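PDB 3KD4: putative protease from Parabacteroides distasonis ATCC 8503, which is of unknown function but is probably an exported protease. Local coordinates for residues A14-A19 with S146-E151; P126-N131 with A205-S210. All blocks are in the same frame, centred on the assembly; numbering follows the deposited sequence.

Interaction 1: residues A14-A19 with S146-E151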
loop_
_atom_site.group_PDB
_atom_site.type_symbol
_atom_site.label_atom_id
_atom_site.label_comp_id
_atom_site.label_asym_id
_atom_site.label_seq_id
_atom_site.Cartn_x
_atom_site.Cartn_y
_atom_site.Cartn_z
ATOM N N ALA A 14 12.380 0.486 21.325
ATOM C CA ALA A 14 11.761 0.858 22.584
ATOM C C ALA A 14 11.028 2.171 22.399
ATOM O O ALA A 14 11.626 3.145 21.910
ATOM C CB ALA A 14 12.826 0.968 23.694
ATOM N N TRP A 15 9.745 2.209 22.785
ATOM C CA TRP A 15 8.972 3.431 22.728
ATOM C C TRP A 15 8.645 3.827 24.164
ATOM O O TRP A 15 8.328 2.967 24.999
ATOM C CB TRP A 15 7.652 3.261 21.953
ATOM C CG TRP A 15 7.755 3.020 20.507
ATOM C CD1 TRP A 15 7.584 3.913 19.507
ATOM C CD2 TRP A 15 8.017 1.762 19.887
ATOM N NE1 TRP A 15 7.730 3.287 18.276
ATOM C CE2 TRP A 15 7.968 1.956 18.497
ATOM C CE3 TRP A 15 8.223 0.473 20.383
ATOM C CZ2 TRP A 15 8.163 0.924 17.594
ATOM C CZ3 TRP A 15 8.469 -0.558 19.474
ATOM C CH2 TRP A 15 8.444 -0.314 18.097
ATOM N N THR A 16 8.742 5.110 24.443
ATOM C CA THR A 16 8.425 5.669 25.723
ATOM C C THR A 16 7.521 6.885 25.557
ATOM O O THR A 16 7.826 7.797 24.783
ATOM C CB THR A 16 9.697 6.120 26.430
ATOM O OG1 THR A 16 10.623 5.031 26.438
ATOM C CG2 THR A 16 9.383 6.605 27.861
ATOM N N LEU A 17 6.445 6.920 26.330
ATOM C CA LEU A 17 5.615 8.122 26.463
ATOM C C LEU A 17 5.851 8.694 27.856
ATOM O O LEU A 17 5.709 7.981 28.815
ATOM C CB LEU A 17 4.148 7.758 26.350
ATOM C CG LEU A 17 3.109 8.847 26.613
ATOM C CD1 LEU A 17 3.194 9.938 25.567
ATOM C CD2 LEU A 17 1.664 8.207 26.702
ATOM N N HIS A 18 6.149 9.983 27.946
ATOM C CA HIS A 18 6.338 10.663 29.225
ATOM C C HIS A 18 5.052 11.394 29.615
ATOM O O HIS A 18 4.232 11.691 28.752
ATOM C CB HIS A 18 7.488 11.655 29.136
ATOM C CG HIS A 18 8.790 11.016 28.799
ATOM N ND1 HIS A 18 9.499 10.260 29.707
ATOM C CD2 HIS A 18 9.532 11.035 27.665
ATOM C CE1 HIS A 18 10.609 9.813 29.135
ATOM N NE2 HIS A 18 10.649 10.265 27.893
ATOM N N ALA A 19 4.912 11.688 30.914
ATOM C CA ALA A 19 3.720 12.369 31.449
ATOM C C ALA A 19 3.423 13.674 30.749
ATOM O O ALA A 19 2.275 14.024 30.607
ATOM C CB ALA A 19 3.848 12.589 32.976
ATOM N N SER A 146 9.711 -2.950 23.272
ATOM C CA SER A 146 9.356 -2.477 24.596
ATOM C C SER A 146 8.510 -1.227 24.489
ATOM O O SER A 146 8.807 -0.351 23.677
ATOM C CB SER A 146 10.665 -2.108 25.320
ATOM O OG SER A 146 10.418 -1.582 26.560
ATOM N N ILE A 147 7.460 -1.131 25.293
ATOM C CA ILE A 147 6.633 0.103 25.348
ATOM C C ILE A 147 6.537 0.547 26.797
ATOM O O ILE A 147 6.274 -0.289 27.646
ATOM C CB ILE A 147 5.224 -0.143 24.820
ATOM C CG1 ILE A 147 5.249 -0.609 23.355
ATOM C CG2 ILE A 147 4.332 1.147 24.950
ATOM C CD1 ILE A 147 3.853 -1.269 22.907
ATOM N N SER A 148 6.825 1.816 27.091
ATOM C CA SER A 148 6.729 2.354 28.457
ATOM C C SER A 148 5.858 3.566 28.440
ATOM O O SER A 148 6.058 4.437 27.593
ATOM C CB SER A 148 8.097 2.762 28.988
ATOM O OG SER A 148 8.968 1.676 28.930
ATOM N N VAL A 149 4.903 3.613 29.364
ATOM C CA VAL A 149 3.974 4.735 29.514
ATOM C C VAL A 149 3.786 4.992 31.025
ATOM O O VAL A 149 4.088 4.117 31.857
ATOM C CB VAL A 149 2.606 4.492 28.815
ATOM C CG1 VAL A 149 2.789 3.992 27.365
ATOM C CG2 VAL A 149 1.735 3.512 29.609
ATOM N N PRO A 150 3.286 6.180 31.381
ATOM C CA PRO A 150 3.021 6.461 32.792
ATOM C C PRO A 150 1.919 5.567 33.352
ATOM O O PRO A 150 0.965 5.278 32.670
ATOM C CB PRO A 150 2.580 7.944 32.808
ATOM C CG PRO A 150 3.047 8.503 31.513
ATOM C CD PRO A 150 2.971 7.321 30.530
ATOM N N GLU A 151 2.102 5.106 34.582
ATOM C CA GLU A 151 1.030 4.405 35.259
ATOM C C GLU A 151 -0.207 5.258 35.192
ATOM O O GLU A 151 -0.151 6.482 35.345
ATOM C CB GLU A 151 1.391 4.061 36.707
ATOM C CG GLU A 151 2.324 2.885 36.667
ATOM C CD GLU A 151 2.780 2.369 37.998
ATOM O OE1 GLU A 151 2.552 3.037 39.052
ATOM O OE2 GLU A 151 3.397 1.272 37.956
HETATM O O HOH W 1 10.059 1.214 26.469
#

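Interaction 2: residues P126-N131 with A205-S210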
loop_
_atom_site.group_PDB
_atom_site.type_symbol
_atom_site.label_atom_id
_atom_site.label_comp_id
_atom_site.label_asym_id
_atom_site.label_seq_id
_atom_site.Cartn_x
_atom_site.Cartn_y
_atom_site.Cartn_z
ATOM N N PRO A 126 -0.656 13.300 19.665
ATOM C CA PRO A 126 -1.731 13.193 20.652
ATOM C C PRO A 126 -1.607 11.996 21.582
ATOM O O PRO A 126 -2.112 12.046 22.693
ATOM C CB PRO A 126 -2.989 13.047 19.793
ATOM C CG PRO A 126 -2.653 13.573 18.490
ATOM C CD PRO A 126 -1.187 13.290 18.289
ATOM N N ALA A 127 -0.909 10.950 21.148
ATOM C CA ALA A 127 -0.848 9.703 21.908
ATOM C C ALA A 127 0.357 8.888 21.452
ATOM O O ALA A 127 0.960 9.204 20.447
ATOM C CB ALA A 127 -2.179 8.896 21.689
ATOM N N LEU A 128 0.725 7.850 22.205
ATOM C CA LEU A 128 1.662 6.855 21.712
ATOM C C LEU A 128 0.864 5.951 20.762
ATOM O O LEU A 128 -0.174 5.408 21.132
ATOM C CB LEU A 128 2.294 6.060 22.871
ATOM C CG LEU A 128 3.320 5.006 22.478
ATOM C CD1 LEU A 128 4.474 5.637 21.644
ATOM C CD2 LEU A 128 3.962 4.266 23.672
ATOM N N ASP A 129 1.350 5.782 19.534
ATOM C CA ASP A 129 0.579 5.192 18.460
ATOM C C ASP A 129 1.563 4.413 17.536
ATOM O O ASP A 129 2.287 5.025 16.776
ATOM C CB ASP A 129 -0.138 6.319 17.697
ATOM C CG ASP A 129 -1.234 5.823 16.738
ATOM O OD1 ASP A 129 -1.302 4.613 16.385
ATOM O OD2 ASP A 129 -2.057 6.697 16.340
ATOM N N ILE A 130 1.582 3.097 17.675
ATOM C CA ILE A 130 2.623 2.238 17.106
ATOM C C ILE A 130 1.975 1.230 16.165
ATOM O O ILE A 130 0.918 0.690 16.470
ATOM C CB ILE A 130 3.359 1.479 18.228
ATOM C CG1 ILE A 130 4.088 2.466 19.170
ATOM C CG2 ILE A 130 4.407 0.527 17.694
ATOM C CD1 ILE A 130 4.442 1.833 20.514
ATOM N N ASN A 131 2.612 1.027 15.010
ATOM C CA ASN A 131 2.314 -0.042 14.092
ATOM C C ASN A 131 3.629 -0.459 13.435
ATOM O O ASN A 131 3.972 0.023 12.352
ATOM C CB ASN A 131 1.325 0.425 13.013
ATOM C CG ASN A 131 1.041 -0.652 11.981
ATOM O OD1 ASN A 131 0.963 -1.842 12.306
ATOM N ND2 ASN A 131 0.862 -0.238 10.738
ATOM N N ALA A 205 -0.005 -0.823 18.927
ATOM C CA ALA A 205 -0.263 -0.329 20.272
ATOM C C ALA A 205 -0.702 1.112 20.229
ATOM O O ALA A 205 -0.336 1.894 19.310
ATOM C CB ALA A 205 1.001 -0.492 21.203
ATOM N N SER A 206 -1.454 1.486 21.262
ATOM C CA SER A 206 -2.047 2.808 21.352
ATOM C C SER A 206 -2.317 3.204 22.784
ATOM O O SER A 206 -2.753 2.373 23.582
ATOM C CB SER A 206 -3.379 2.808 20.583
ATOM O OG SER A 206 -4.103 4.001 20.747
ATOM N N THR A 207 -2.107 4.488 23.087
ATOM C CA THR A 207 -2.530 5.064 24.347
ATOM C C THR A 207 -3.757 5.947 24.212
ATOM O O THR A 207 -4.145 6.598 25.181
ATOM C CB THR A 207 -1.385 5.827 25.072
ATOM O OG1 THR A 207 -0.990 6.957 24.316
ATOM C CG2 THR A 207 -0.155 4.890 25.375
ATOM N N TYR A 208 -4.405 5.977 23.040
ATOM C CA TYR A 208 -5.719 6.600 22.997
ATOM C C TYR A 208 -6.690 5.751 23.877
ATOM O O TYR A 208 -6.457 4.585 24.104
ATOM C CB TYR A 208 -6.264 6.616 21.579
ATOM C CG TYR A 208 -5.611 7.603 20.622
ATOM C CD1 TYR A 208 -5.935 8.935 20.652
ATOM C CD2 TYR A 208 -4.710 7.163 19.645
ATOM C CE1 TYR A 208 -5.376 9.830 19.734
ATOM C CE2 TYR A 208 -4.169 8.022 18.769
ATOM C CZ TYR A 208 -4.530 9.347 18.795
ATOM O OH TYR A 208 -3.970 10.184 17.909
ATOM N N PRO A 209 -7.801 6.333 24.333
ATOM C CA PRO A 209 -8.731 5.602 25.174
ATOM C C PRO A 209 -9.357 4.409 24.454
ATOM O O PRO A 209 -9.736 3.418 25.103
ATOM C CB PRO A 209 -9.803 6.636 25.487
ATOM C CG PRO A 209 -9.098 7.983 25.306
ATOM C CD PRO A 209 -8.143 7.750 24.203
ATOM N N SER A 210 -9.484 4.541 23.141
ATOM C CA SER A 210 -10.040 3.509 22.272
ATOM C C SER A 210 -9.737 3.863 20.824
ATOM O O SER A 210 -9.421 5.012 20.498
ATOM C CB SER A 210 -11.559 3.443 22.461
ATOM O OG SER A 210 -12.216 4.579 21.909
HETATM O O HOH W 2 -1.846 9.314 16.501
#

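Interaction 1: residues A14-A19 with S146-E151
W15 and I147 sit side by side where strands 6-17 and 140-150 run parallel, the one parallel pairing in an otherwise antiparallel eight-stranded sheet; the contact covers the last residues of both strands. Their short axes approach to 4.7 Å and diverge by only 8°. Three backbone hydrogen bonds alternate along the seam: W15 N to S146 O, S148 N to W15 O, and L17 N to S148 O, the last at 2.8 Å. On the face bearing A14, T16, S146 and S148, two serine hydroxyls and a water meet. The water gives a hydrogen to W15 O (2.9 Å) and also bonds S146 OG and S148 OG, so this carbonyl is gripped by an amide and a water together. With OG anti to the backbone N (chi1 177°), the S146 hydroxyl reaches both the water and E176 OE2, a hydrogen bond to the next strand, 174-184. On the other face the W15 indole turns its edge to the neighbouring strand, CE3 standing 3.4 Å from S146 O near the ring plane, and I147 CG1 approaches obliquely. Beyond the last bond, P150 has no amide hydrogen to continue the pairing. Its CD instead rests 3.3 Å from L17 O, while the L17 side chain crosses the proline ring at about a right angle, CD2 to CD. Strand 23-33 flanks 6-17 on one side, with Y25 meeting the W15 ring, and strand 174-184 flanks 140-150 on the other; W15 and I147 project onto L203 of strand 202-206 and I130 of strand 129-133, which pack against this face.

Interaction 2: residues P126-N131 with A205-S210
The methyl group of A127 stands almost exactly over the centre of the Y208 ring, CB lying 3.5 Å from the centroid and only 6° off the ring normal, a clear CH-pi contact. P126 lies alongside the same tyrosine, its CB 3.6 Å from Y208 OH. At the ring edge comes D129 OD2, 3.5 Å from Y208 CE2 and with its carboxylate perpendicular to the ring; a water bridges OD2 to Y208 OH. Both carboxylate oxygens are also held by backbone amides, OD2 by L322 and OD1 by A323. T207 grips L128 twice: its N donates to L128 O, and its OG1, placed between N and the carbonyl carbon (chi1 65°), accepts from L128 N at 2.9 Å. This side-chain hydroxyl thus carries the pairing past the end of strand 202-206. Further in, I130 and A205 form a hydrogen-bonded antiparallel pair, with I130 N to A205 O at 2.8 Å and A205 N to I130 O in return. S206 OG accepts from Y208 N, closing an ST turn shortly before helix 211-222, whose N-cap is S210. The whole is an antiparallel edge pairing in a three-stranded sheet, finished by an ST turn and a helix N-cap.

From the N terminus, residues 14-17 end the first strand and 18-19 lead out of it; the chain then builds strands of the eight-stranded sheet and reaches 126-131 before strand 140-150 returns beside strand 6-17, closing interaction 1 over 126 intervening residues. Interaction 2 closes later, when 205-210 pairs with 126-131 across 73 residues. Because 126-131 lies inside the first loop and 205-210 beyond it, the two closures cross rather than nest. Interaction 1 belongs to the large mixed sheet and interaction 2 to the small antiparallel one. The sheets meet through apolar side chains: I147 CD1 approaches A205 CB to 3.4 Å, I147 CG2 lies 3.4 Å from L128 CD2, and V149 packs on T207.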